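Local coordinates for protein transcriptional regulator, TetR family (Agrobacterium tumefaciens, PDB 3C2B) that probably binds regulatory DNA through a helix-turn-helix motif and controls transcription, as other TetR-family regulators do, at residues A90-V95 / R144-A149; Q138-A143 / E163-F168. One frame throughout, in Å; residues are numbered along the deposited sequence.

Interaction 1 (A90-V95 / R144-A149); sequences ADHLEV and RGLIEA
Leu146 reaches from helix 137-152 into the angle between His92 and Leu93 of helix 86-104. It carries most of the contact on the side of 144-149, and its two methyl groups divide the work. CD1 lies 3.6 Å from CB of His92 and comes at the imidazole obliquely, near CG. CD2 sits against the backbone, 3.5 Å from the carbonyl O of His92, and also meets CD2 of Leu93 at 3.9 Å. The side chains of Leu146 and His92 cross at about a right angle, while Leu146 and Leu93 run past each other in opposite directions. CG of Leu93 stands anti to the carbonyl carbon (chi1 -69°), and only the end of this side chain, CD2, comes close to Leu146. Next, Ile147 turns its side chain to helix 161-173 and to Phe201 of helix 190-205. Leu93 also packs on Phe201 and Phe168, so both helices touch Phe201 and helix 161-173. The closest CA pair is Leu93 with Leu146, 7.3 Å apart, near enough for a leucine methyl to reach the opposite backbone. With partly exposed His92 at its border, this is largely apolar helix-to-helix packing within the all-helical C-terminal domain of a TetR-family regulator.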
loop_
_atom_site.group_PDB
_atom_site.type_symbol
_atom_site.label_atom_id
_atom_site.label_comp_id
_atom_site.label_asym_id
_atom_site.label_seq_id
_atom_site.Cartn_x
_atom_site.Cartn_y
_atom_site.Cartn_z
ATOM N N ALA A 90 5.964 2.602 25.357
ATOM C CA ALA A 90 6.909 2.217 24.321
ATOM C C ALA A 90 6.689 0.757 23.929
ATOM O O ALA A 90 6.618 0.422 22.751
ATOM C CB ALA A 90 8.372 2.453 24.796
ATOM N N ASP A 91 6.570 -0.090 24.945
ATOM C CA ASP A 91 6.336 -1.523 24.769
ATOM C C ASP A 91 5.062 -1.799 24.026
ATOM O O ASP A 91 5.092 -2.584 23.108
ATOM C CB ASP A 91 6.328 -2.295 26.125
ATOM C CG ASP A 91 7.723 -2.423 26.738
ATOM O OD1 ASP A 91 8.719 -1.989 26.101
ATOM O OD2 ASP A 91 7.825 -2.952 27.860
ATOM N N HIS A 92 3.947 -1.194 24.465
ATOM C CA HIS A 92 2.646 -1.337 23.788
ATOM C C HIS A 92 2.696 -0.905 22.323
ATOM O O HIS A 92 2.052 -1.506 21.442
ATOM C CB HIS A 92 1.586 -0.498 24.490
ATOM C CG HIS A 92 1.083 -1.101 25.767
ATOM N ND1 HIS A 92 0.801 -2.441 25.895
ATOM C CD2 HIS A 92 0.750 -0.535 26.955
ATOM C CE1 HIS A 92 0.334 -2.681 27.112
ATOM N NE2 HIS A 92 0.281 -1.538 27.771
ATOM N N LEU A 93 3.417 0.165 22.059
ATOM C CA LEU A 93 3.514 0.654 20.679
ATOM C C LEU A 93 4.324 -0.284 19.817
ATOM O O LEU A 93 3.972 -0.486 18.676
ATOM C CB LEU A 93 4.076 2.041 20.618
ATOM C CG LEU A 93 3.201 3.186 21.155
ATOM C CD1 LEU A 93 4.056 4.443 21.244
ATOM C CD2 LEU A 93 1.931 3.439 20.284
ATOM N N GLU A 94 5.391 -0.890 20.348
ATOM C CA GLU A 94 6.101 -1.893 19.562
ATOM C C GLU A 94 5.230 -3.127 19.283
ATOM O O GLU A 94 5.250 -3.652 18.176
ATOM C CB GLU A 94 7.397 -2.336 20.247
ATOM C CG GLU A 94 8.456 -1.226 20.317
ATOM C CD GLU A 94 9.813 -1.736 20.822
ATOM O OE1 GLU A 94 10.220 -2.874 20.485
ATOM O OE2 GLU A 94 10.474 -0.990 21.560
ATOM N N VAL A 95 4.521 -3.619 20.308
ATOM C CA VAL A 95 3.671 -4.797 20.136
ATOM C C VAL A 95 2.580 -4.496 19.090
ATOM O O VAL A 95 2.329 -5.292 18.193
ATOM C CB VAL A 95 3.106 -5.322 21.485
ATOM C CG1 VAL A 95 2.074 -6.455 21.257
ATOM C CG2 VAL A 95 4.255 -5.785 22.423
ATOM N N ARG A 144 -5.534 4.138 18.310
ATOM C CA ARG A 144 -6.047 5.405 18.850
ATOM C C ARG A 144 -6.117 5.355 20.363
ATOM O O ARG A 144 -5.796 6.340 21.023
ATOM C CB ARG A 144 -7.452 5.724 18.328
ATOM C CG ARG A 144 -7.592 5.784 16.829
ATOM C CD ARG A 144 -9.011 6.296 16.506
ATOM N NE ARG A 144 -9.706 5.424 15.563
ATOM C CZ ARG A 144 -9.613 5.495 14.234
ATOM N NH1 ARG A 144 -8.850 6.405 13.626
ATOM N NH2 ARG A 144 -10.295 4.633 13.507
ATOM N N GLY A 145 -6.567 4.215 20.890
ATOM C CA GLY A 145 -6.595 3.964 22.344
ATOM C C GLY A 145 -5.225 4.155 22.985
ATOM O O GLY A 145 -5.071 4.868 23.968
ATOM N N LEU A 146 -4.223 3.541 22.387
ATOM C CA LEU A 146 -2.816 3.690 22.769
ATOM C C LEU A 146 -2.273 5.125 22.666
ATOM O O LEU A 146 -1.602 5.612 23.557
ATOM C CB LEU A 146 -2.008 2.800 21.845
ATOM C CG LEU A 146 -0.971 1.872 22.425
ATOM C CD1 LEU A 146 -1.413 1.317 23.764
ATOM C CD2 LEU A 146 -0.681 0.746 21.404
ATOM N N ILE A 147 -2.570 5.792 21.556
ATOM C CA ILE A 147 -2.118 7.128 21.295
ATOM C C ILE A 147 -2.791 8.086 22.276
ATOM O O ILE A 147 -2.147 8.999 22.804
ATOM C CB ILE A 147 -2.369 7.494 19.809
ATOM C CG1 ILE A 147 -1.482 6.621 18.891
ATOM C CG2 ILE A 147 -2.080 8.968 19.528
ATOM C CD1 ILE A 147 -1.601 6.987 17.371
ATOM N N GLU A 148 -4.076 7.877 22.532
ATOM C CA GLU A 148 -4.786 8.644 23.554
ATOM C C GLU A 148 -4.198 8.426 24.962
ATOM O O GLU A 148 -3.936 9.390 25.678
ATOM C CB GLU A 148 -6.289 8.323 23.484
ATOM C CG GLU A 148 -7.195 9.150 24.367
ATOM C CD GLU A 148 -6.799 10.610 24.440
ATOM O OE1 GLU A 148 -6.287 11.171 23.454
ATOM O OE2 GLU A 148 -7.037 11.205 25.499
ATOM N N ALA A 149 -3.984 7.170 25.352
ATOM C CA ALA A 149 -3.302 6.852 26.626
ATOM C C ALA A 149 -1.923 7.538 26.779
ATOM O O ALA A 149 -1.631 8.072 27.853
ATOM C CB ALA A 149 -3.154 5.342 26.795
#

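Interaction 2 (Q138-A143 / E163-F168); sequences QIDRRA and EAYRSF
Helices 137-152 and 161-173 meet steeply here, at 114° between the directions of their short segments. The axes of these segments approach to 11.3 Å, and the nearest CA atoms are those of Ala143 and Tyr165. The contact belongs to the all-helical C-terminal domain of the TetR fold. Tyr165 spans most of the gap. Its ring carbon CG is anti to the backbone N, which sends the ring from helix 161-173 toward helix 137-152. One face of the ring receives the methyl of Ala143. CB of Ala143 stands 3.6 Å from the ring centroid in a CH-pi contact, displaced toward the rim, and its nearest ring atom is CE1 of Tyr165. Asp140 comes to the ring edge, with its carboxylate plane turned 78° from the ring plane. Arg136 forms a salt bridge to the same OD1 of Asp140 that accepts the tyrosine's hydrogen bond, so the two donors together hold this buried carboxylate in place and would probably help to stabilise its negative charge. Farther along, Phe168 meets the ring of Phe201, while Arg166 hydrogen-bonds to backbone carbonyls of Leu171 and Ile172 of the second subunit, and helix 161-173 thus serves both the core and the dimer interface. At the end of the tyrosine, CG2 of Ile139 lies 3.5 Å from OH of Tyr165. That hydroxyl donates a 2.7 Å hydrogen bond to OD1 of Asp140, approaching the carboxylate from the anti side and 25° out of its plane.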
loop_
_atom_site.group_PDB
_atom_site.type_symbol
_atom_site.label_atom_id
_atom_site.label_comp_id
_atom_site.label_asym_id
_atom_site.label_seq_id
_atom_site.Cartn_x
_atom_site.Cartn_y
_atom_site.Cartn_z
ATOM N N GLN A 138 -10.622 -2.728 14.360
ATOM C CA GLN A 138 -10.133 -3.222 15.654
ATOM C C GLN A 138 -8.677 -2.788 15.861
ATOM O O GLN A 138 -8.307 -2.302 16.942
ATOM C CB GLN A 138 -10.300 -4.756 15.801
ATOM C CG GLN A 138 -11.655 -5.243 16.411
ATOM C CD GLN A 138 -11.674 -5.279 17.945
ATOM O OE1 GLN A 138 -12.310 -6.147 18.541
ATOM N NE2 GLN A 138 -10.971 -4.344 18.586
ATOM N N ILE A 139 -7.874 -2.977 14.824
ATOM C CA ILE A 139 -6.543 -2.422 14.744
ATOM C C ILE A 139 -6.553 -0.903 14.986
ATOM O O ILE A 139 -5.770 -0.412 15.808
ATOM C CB ILE A 139 -5.847 -2.821 13.411
ATOM C CG1 ILE A 139 -5.068 -4.143 13.595
ATOM C CG2 ILE A 139 -4.887 -1.734 12.881
ATOM C CD1 ILE A 139 -3.910 -4.122 14.673
ATOM N N ASP A 140 -7.450 -0.179 14.302
ATOM C CA ASP A 140 -7.464 1.276 14.366
ATOM C C ASP A 140 -7.867 1.756 15.761
ATOM O O ASP A 140 -7.311 2.732 16.254
ATOM C CB ASP A 140 -8.406 1.864 13.321
ATOM C CG ASP A 140 -7.857 1.773 11.890
ATOM O OD1 ASP A 140 -6.687 1.393 11.691
ATOM O OD2 ASP A 140 -8.606 2.115 10.954
ATOM N N ARG A 141 -8.821 1.071 16.389
ATOM C CA ARG A 141 -9.281 1.453 17.732
ATOM C C ARG A 141 -8.170 1.175 18.751
ATOM O O ARG A 141 -7.965 1.965 19.665
ATOM C CB ARG A 141 -10.596 0.758 18.124
ATOM C CG ARG A 141 -11.499 1.653 18.994
ATOM C CD ARG A 141 -12.750 0.950 19.506
ATOM N NE ARG A 141 -13.720 1.909 20.047
ATOM C CZ ARG A 141 -14.705 2.475 19.335
ATOM N NH1 ARG A 141 -14.853 2.207 18.037
ATOM N NH2 ARG A 141 -15.543 3.329 19.919
ATOM N N ARG A 142 -7.448 0.062 18.571
ATOM C CA ARG A 142 -6.262 -0.237 19.372
ATOM C C ARG A 142 -5.289 0.959 19.333
ATOM O O ARG A 142 -4.951 1.516 20.363
ATOM C CB ARG A 142 -5.566 -1.491 18.840
ATOM C CG ARG A 142 -4.820 -2.317 19.855
ATOM C CD ARG A 142 -3.703 -1.537 20.506
ATOM N NE ARG A 142 -3.797 -1.572 21.973
ATOM C CZ ARG A 142 -3.076 -2.350 22.776
ATOM N NH1 ARG A 142 -3.247 -2.290 24.091
ATOM N NH2 ARG A 142 -2.198 -3.196 22.271
ATOM N N ALA A 143 -4.910 1.372 18.131
ATOM C CA ALA A 143 -3.900 2.367 17.922
ATOM C C ALA A 143 -4.282 3.716 18.528
ATOM O O ALA A 143 -3.465 4.319 19.221
ATOM C CB ALA A 143 -3.578 2.488 16.431
ATOM N N GLU A 163 -3.733 12.208 12.548
ATOM C CA GLU A 163 -2.534 12.510 11.822
ATOM C C GLU A 163 -1.318 11.832 12.483
ATOM O O GLU A 163 -0.450 11.305 11.802
ATOM C CB GLU A 163 -2.406 14.026 11.774
ATOM C CG GLU A 163 -1.265 14.575 11.010
ATOM C CD GLU A 163 -1.331 14.403 9.496
ATOM O OE1 GLU A 163 -2.417 14.223 8.904
ATOM O OE2 GLU A 163 -0.248 14.494 8.895
ATOM N N ALA A 164 -1.297 11.818 13.813
ATOM C CA ALA A 164 -0.300 11.060 14.537
ATOM C C ALA A 164 -0.408 9.596 14.178
ATOM O O ALA A 164 0.600 8.967 13.960
ATOM C CB ALA A 164 -0.438 11.244 16.042
ATOM N N TYR A 165 -1.624 9.047 14.138
ATOM C CA TYR A 165 -1.803 7.620 13.741
ATOM C C TYR A 165 -1.430 7.397 12.277
ATOM O O TYR A 165 -0.748 6.410 11.925
ATOM C CB TYR A 165 -3.226 7.105 14.063
ATOM C CG TYR A 165 -3.505 5.653 13.628
ATOM C CD1 TYR A 165 -2.485 4.680 13.657
ATOM C CD2 TYR A 165 -4.787 5.246 13.236
ATOM C CE1 TYR A 165 -2.708 3.364 13.269
ATOM C CE2 TYR A 165 -5.026 3.879 12.863
ATOM C CZ TYR A 165 -3.972 2.961 12.903
ATOM O OH TYR A 165 -4.147 1.641 12.504
ATOM N N ARG A 166 -1.839 8.333 11.423
ATOM C CA ARG A 166 -1.432 8.338 10.013
ATOM C C ARG A 166 0.095 8.189 9.815
ATOM O O ARG A 166 0.560 7.302 9.013
ATOM C CB ARG A 166 -2.034 9.571 9.245
ATOM C CG ARG A 166 -1.833 9.478 7.728
ATOM C CD ARG A 166 -2.244 10.766 6.948
ATOM N NE ARG A 166 -2.056 10.596 5.511
ATOM C CZ ARG A 166 -0.874 10.643 4.873
ATOM N NH1 ARG A 166 0.250 10.889 5.529
ATOM N NH2 ARG A 166 -0.808 10.430 3.577
ATOM N N SER A 167 0.853 9.032 10.523
ATOM C CA SER A 167 2.307 9.004 10.500
ATOM C C SER A 167 2.841 7.661 11.011
ATOM O O SER A 167 3.681 7.062 10.375
ATOM C CB SER A 167 2.898 10.112 11.371
ATOM O OG SER A 167 2.645 11.402 10.819
ATOM N N PHE A 168 2.340 7.195 12.140
ATOM C CA PHE A 168 2.769 5.934 12.734
ATOM C C PHE A 168 2.534 4.800 11.771
ATOM O O PHE A 168 3.417 3.955 11.557
ATOM C CB PHE A 168 1.989 5.690 14.028
ATOM C CG PHE A 168 2.540 4.590 14.907
ATOM C CD1 PHE A 168 3.909 4.281 14.935
ATOM C CD2 PHE A 168 1.681 3.860 15.725
ATOM C CE1 PHE A 168 4.397 3.283 15.795
ATOM C CE2 PHE A 168 2.177 2.876 16.601
ATOM C CZ PHE A 168 3.543 2.586 16.621
#

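Interactions 1 and 2 lie on the same side of the chain's centre, with their own centres about 9 Å apart. Helix 137-152 is common to both. Its 138-143 part meets helix 161-173, and its next residues, 144-149, meet helix 86-104. The segments alternate along the chain: 90-95, 138-143, 144-149, 163-168. The two contacts also touch directly. CD1 of Ile147 packs against CB of Tyr165 at 3.7 Å, and the ring of Phe168 reaches the carbonyl of Leu93. Three helices of the C-terminal domain are joined in this way. They pack together as part of the helical core of this domain, and helix 161-173 also contacts the second subunit.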